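Local atomic coordinates of similarities with probable monooxygenase (PDB entry 4HB9), a protein that binds flavin-adenine dinucleotide and probably acts as a monooxygenase of the aromatic-ring hydroxylase type. Residues I74-L88 / N203-K215. Residues are numbered along the deposited sequence; the frame is centred on the assembly and turned at random.
Sequences IGGQSRFYNERMRLL and NFRDGTPNSIVPK
CD1 of Phe80 and CD1 of Leu88 come loosely against Val213, at its CG2 and CB, each at 4.3 Å, and CB of Ser211 rests 3.7 Å from CD1 of Phe80. On the other face of the sheet CB of Tyr81 lies 4.0 Å from CD1 of Ile212; these side chains line a parallel strand pair, 79-81 beside 210-212, in the mixed sheet of this FAD-binding protein, probably a flavin monooxygenase. Strand 87-89 lies beyond 79-81 and strand 218-228 flanks 210-212, while Leu282 of helix 280-287 packs on Ile212. Four backbone bonds zip the strands together, from Arg79 N to Pro209 O through to Val213 N, which meets Tyr81 O at 2.7 Å.

The face carrying Tyr81 turns polar toward the 203-208 loop, where Asn203 ND2 donates to Tyr81 OH. Beside it the Arg79 guanidinium is wedged between CB of Asn203 over one face and CB of Thr208 over the other. A bend at chi3 (-57°) swings it alongside the Asn210 amide, the two planes only 9° apart, and NE and NH2 both hydrogen-bond to Asn210 OD1, NE nearly in line with its C=O and NH2 well off that line. That amide is steadied in turn by its ND2, which donates to Asn203 O. At the guanidinium's far end, Asp206 takes an end-on salt bridge with the planes 37° apart: NH1 meets the syn lone pair of OD2 at 2.9 Å, and NH2 meets OD1 at a tilt, an oxygen that also accepts Thr208 N in an Asx turn.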
# COMPACT_ATOMS: atom_id res chain seq x y z
N ILE A 74 -16.61 4.64 1.21
CA ILE A 74 -16.34 4.96 -0.18
C ILE A 74 -17.01 3.86 -1.00
O ILE A 74 -17.13 2.71 -0.54
CB ILE A 74 -14.83 5.13 -0.49
CG1 ILE A 74 -14.57 5.51 -1.96
CG2 ILE A 74 -14.04 3.87 -0.20
CD1 ILE A 74 -15.09 6.88 -2.36
N GLY A 75 -17.46 4.23 -2.19
CA GLY A 75 -18.63 3.60 -2.80
C GLY A 75 -18.43 2.41 -3.71
O GLY A 75 -17.30 1.96 -3.95
N GLY A 76 -19.57 1.90 -4.20
CA GLY A 76 -19.63 0.91 -5.27
C GLY A 76 -20.38 1.51 -6.45
O GLY A 76 -20.61 2.72 -6.49
N GLN A 77 -20.78 0.65 -7.40
CA GLN A 77 -21.43 1.05 -8.66
C GLN A 77 -20.47 1.69 -9.67
O GLN A 77 -20.87 2.55 -10.44
CB GLN A 77 -22.62 2.01 -8.42
CG GLN A 77 -23.63 1.55 -7.38
CD GLN A 77 -24.82 2.50 -7.29
OE1 GLN A 77 -24.66 3.72 -7.22
NE2 GLN A 77 -26.03 1.94 -7.29
N SER A 78 -19.21 1.25 -9.68
CA SER A 78 -18.19 1.82 -10.56
C SER A 78 -18.70 2.04 -11.99
O SER A 78 -19.22 1.12 -12.62
CB SER A 78 -16.96 0.92 -10.60
OG SER A 78 -15.99 1.42 -11.51
N ARG A 79 -18.56 3.27 -12.49
CA ARG A 79 -19.11 3.68 -13.77
C ARG A 79 -18.04 3.72 -14.86
O ARG A 79 -16.85 3.95 -14.58
CB ARG A 79 -19.76 5.05 -13.63
CG ARG A 79 -21.04 5.01 -12.80
CD ARG A 79 -21.60 6.39 -12.50
NE ARG A 79 -20.62 7.21 -11.80
CZ ARG A 79 -20.87 7.99 -10.75
NH1 ARG A 79 -22.09 8.08 -10.23
NH2 ARG A 79 -19.88 8.68 -10.20
N PHE A 80 -18.46 3.51 -16.10
CA PHE A 80 -17.55 3.47 -17.22
C PHE A 80 -18.05 4.44 -18.27
O PHE A 80 -19.23 4.40 -18.65
CB PHE A 80 -17.42 2.05 -17.78
CG PHE A 80 -16.70 1.10 -16.86
CD1 PHE A 80 -15.37 0.79 -17.06
CD2 PHE A 80 -17.36 0.54 -15.77
CE1 PHE A 80 -14.70 -0.07 -16.20
CE2 PHE A 80 -16.70 -0.31 -14.90
CZ PHE A 80 -15.37 -0.62 -15.11
N TYR A 81 -17.16 5.32 -18.73
CA TYR A 81 -17.51 6.28 -19.78
C TYR A 81 -16.51 6.20 -20.89
O TYR A 81 -15.37 5.80 -20.67
CB TYR A 81 -17.47 7.71 -19.24
CG TYR A 81 -18.42 8.01 -18.12
CD1 TYR A 81 -19.65 8.63 -18.36
CD2 TYR A 81 -18.09 7.72 -16.81
CE1 TYR A 81 -20.52 8.92 -17.33
CE2 TYR A 81 -18.95 7.99 -15.77
CZ TYR A 81 -20.16 8.60 -16.03
OH TYR A 81 -20.99 8.88 -14.98
N ASN A 82 -16.89 6.66 -22.07
CA ASN A 82 -15.89 6.96 -23.07
C ASN A 82 -15.30 8.33 -22.78
O ASN A 82 -15.54 8.91 -21.73
CB ASN A 82 -16.44 6.84 -24.50
CG ASN A 82 -17.36 7.98 -24.90
OD1 ASN A 82 -17.69 8.89 -24.11
ND2 ASN A 82 -17.81 7.93 -26.16
N GLU A 83 -14.47 8.83 -23.67
CA GLU A 83 -13.78 10.08 -23.40
C GLU A 83 -14.62 11.32 -23.77
O GLU A 83 -14.14 12.44 -23.66
CB GLU A 83 -12.43 10.08 -24.09
CG GLU A 83 -12.44 10.43 -25.57
CD GLU A 83 -12.96 9.33 -26.49
OE1 GLU A 83 -13.57 8.32 -26.06
OE2 GLU A 83 -12.78 9.51 -27.70
N ARG A 84 -15.85 11.12 -24.22
CA ARG A 84 -16.73 12.23 -24.60
C ARG A 84 -17.96 12.20 -23.69
O ARG A 84 -19.05 12.54 -24.12
CB ARG A 84 -17.12 12.13 -26.08
CG ARG A 84 -15.95 12.14 -27.07
CD ARG A 84 -15.39 13.53 -27.33
NE ARG A 84 -16.27 14.37 -28.15
CZ ARG A 84 -15.97 15.58 -28.63
NH1 ARG A 84 -14.78 16.14 -28.42
NH2 ARG A 84 -16.86 16.24 -29.35
N MSE A 85 -17.74 11.77 -22.45
CA MSE A 85 -18.80 11.80 -21.44
C MSE A 85 -19.98 10.89 -21.68
O MSE A 85 -21.03 11.08 -21.06
CB MSE A 85 -19.30 13.25 -21.35
CG MSE A 85 -19.56 13.70 -19.92
SE MSE A 85 -20.42 15.48 -19.92
CE MSE A 85 -21.34 15.38 -21.66
N ARG A 86 -19.87 9.93 -22.60
CA ARG A 86 -20.96 8.99 -22.84
C ARG A 86 -20.84 7.79 -21.88
O ARG A 86 -19.85 7.07 -21.90
CB ARG A 86 -20.95 8.48 -24.29
CG ARG A 86 -22.22 7.72 -24.68
CD ARG A 86 -22.36 7.52 -26.19
NE ARG A 86 -21.46 6.48 -26.71
CZ ARG A 86 -21.62 5.17 -26.53
NH1 ARG A 86 -22.65 4.68 -25.84
NH2 ARG A 86 -20.73 4.32 -27.05
N LEU A 87 -21.87 7.60 -21.04
CA LEU A 87 -21.94 6.46 -20.14
C LEU A 87 -21.97 5.15 -20.93
O LEU A 87 -22.82 4.98 -21.80
CB LEU A 87 -23.18 6.56 -19.24
CG LEU A 87 -23.34 5.53 -18.12
CD1 LEU A 87 -22.17 5.57 -17.15
CD2 LEU A 87 -24.64 5.74 -17.36
N LEU A 88 -21.03 4.25 -20.64
CA LEU A 88 -20.94 2.93 -21.30
C LEU A 88 -21.56 1.82 -20.47
O LEU A 88 -22.23 0.93 -21.00
CB LEU A 88 -19.49 2.53 -21.54
CG LEU A 88 -18.60 3.48 -22.32
CD1 LEU A 88 -17.23 2.85 -22.47
CD2 LEU A 88 -19.20 3.78 -23.69
N ASN A 203 -21.09 13.37 -10.71
CA ASN A 203 -20.43 12.05 -10.76
C ASN A 203 -18.93 12.06 -10.41
O ASN A 203 -18.35 11.01 -10.13
CB ASN A 203 -20.66 11.35 -12.11
CG ASN A 203 -20.19 12.17 -13.28
OD1 ASN A 203 -20.20 13.39 -13.24
ND2 ASN A 203 -19.79 11.51 -14.35
N PHE A 204 -18.31 13.24 -10.39
CA PHE A 204 -16.92 13.35 -9.97
C PHE A 204 -16.77 13.41 -8.45
O PHE A 204 -15.68 13.20 -7.93
CB PHE A 204 -16.27 14.59 -10.58
CG PHE A 204 -15.91 14.44 -12.03
CD1 PHE A 204 -16.87 14.14 -12.98
CD2 PHE A 204 -14.61 14.63 -12.44
CE1 PHE A 204 -16.54 14.03 -14.32
CE2 PHE A 204 -14.27 14.53 -13.78
CZ PHE A 204 -15.23 14.21 -14.72
N ARG A 205 -17.86 13.71 -7.74
CA ARG A 205 -17.79 14.03 -6.31
C ARG A 205 -18.64 13.14 -5.38
O ARG A 205 -18.58 13.29 -4.16
CB ARG A 205 -18.24 15.48 -6.13
CG ARG A 205 -17.61 16.41 -7.15
CD ARG A 205 -18.07 17.84 -7.01
NE ARG A 205 -19.25 18.18 -7.82
CZ ARG A 205 -20.51 18.23 -7.37
NH1 ARG A 205 -20.80 17.92 -6.10
NH2 ARG A 205 -21.48 18.59 -8.19
N ASP A 206 -19.41 12.21 -5.96
CA ASP A 206 -20.38 11.43 -5.19
C ASP A 206 -19.82 10.17 -4.53
O ASP A 206 -20.55 9.47 -3.83
CB ASP A 206 -21.63 11.11 -6.03
CG ASP A 206 -21.35 10.17 -7.21
OD1 ASP A 206 -20.27 9.53 -7.25
OD2 ASP A 206 -22.22 10.08 -8.10
N GLY A 207 -18.55 9.86 -4.75
CA GLY A 207 -17.94 8.70 -4.11
C GLY A 207 -17.98 7.40 -4.90
O GLY A 207 -17.45 6.39 -4.44
N THR A 208 -18.62 7.40 -6.06
CA THR A 208 -18.54 6.25 -6.95
C THR A 208 -17.38 6.46 -7.92
O THR A 208 -17.29 7.51 -8.55
CB THR A 208 -19.86 6.01 -7.72
OG1 THR A 208 -20.89 5.68 -6.79
CG2 THR A 208 -19.73 4.86 -8.70
N PRO A 209 -16.49 5.46 -8.03
CA PRO A 209 -15.37 5.61 -8.98
C PRO A 209 -15.80 5.58 -10.45
O PRO A 209 -16.81 4.95 -10.81
CB PRO A 209 -14.46 4.42 -8.65
CG PRO A 209 -15.31 3.43 -7.92
CD PRO A 209 -16.41 4.22 -7.25
N ASN A 210 -15.03 6.28 -11.28
CA ASN A 210 -15.29 6.38 -12.70
C ASN A 210 -14.07 5.93 -13.48
O ASN A 210 -12.94 6.22 -13.08
CB ASN A 210 -15.62 7.81 -13.11
CG ASN A 210 -16.74 8.43 -12.28
OD1 ASN A 210 -17.87 8.03 -12.37
ND2 ASN A 210 -16.40 9.40 -11.46
N SER A 211 -14.32 5.25 -14.59
CA SER A 211 -13.28 4.93 -15.55
C SER A 211 -13.57 5.55 -16.90
O SER A 211 -14.68 5.43 -17.39
CB SER A 211 -13.18 3.43 -15.69
OG SER A 211 -12.37 2.92 -14.65
N ILE A 212 -12.57 6.21 -17.49
CA ILE A 212 -12.69 6.78 -18.79
C ILE A 212 -11.97 5.87 -19.74
O ILE A 212 -10.76 5.63 -19.59
CB ILE A 212 -12.06 8.18 -18.87
CG1 ILE A 212 -12.60 9.09 -17.76
CG2 ILE A 212 -12.25 8.77 -20.25
CD1 ILE A 212 -14.10 9.17 -17.61
N VAL A 213 -12.72 5.37 -20.72
CA VAL A 213 -12.19 4.42 -21.69
C VAL A 213 -12.15 5.05 -23.06
O VAL A 213 -13.18 5.08 -23.76
CB VAL A 213 -13.03 3.13 -21.76
CG1 VAL A 213 -12.31 2.09 -22.62
CG2 VAL A 213 -13.27 2.57 -20.37
N PRO A 214 -10.99 5.56 -23.48
CA PRO A 214 -10.90 6.21 -24.78
C PRO A 214 -10.65 5.24 -25.93
O PRO A 214 -10.53 4.03 -25.71
CB PRO A 214 -9.70 7.13 -24.61
CG PRO A 214 -8.81 6.34 -23.70
CD PRO A 214 -9.70 5.59 -22.77
N LYS A 215 -10.51 5.78 -27.14
CA LYS A 215 -10.14 4.97 -28.31
C LYS A 215 -8.66 4.70 -28.33
O LYS A 215 -8.20 3.75 -28.94
CB LYS A 215 -10.52 5.65 -29.63
CG LYS A 215 -11.99 6.01 -29.76
CD LYS A 215 -12.17 7.18 -30.73
CE LYS A 215 -13.55 7.82 -30.62
NZ LYS A 215 -14.55 6.99 -31.34
O HOH W 1 -9.73 9.01 -27.82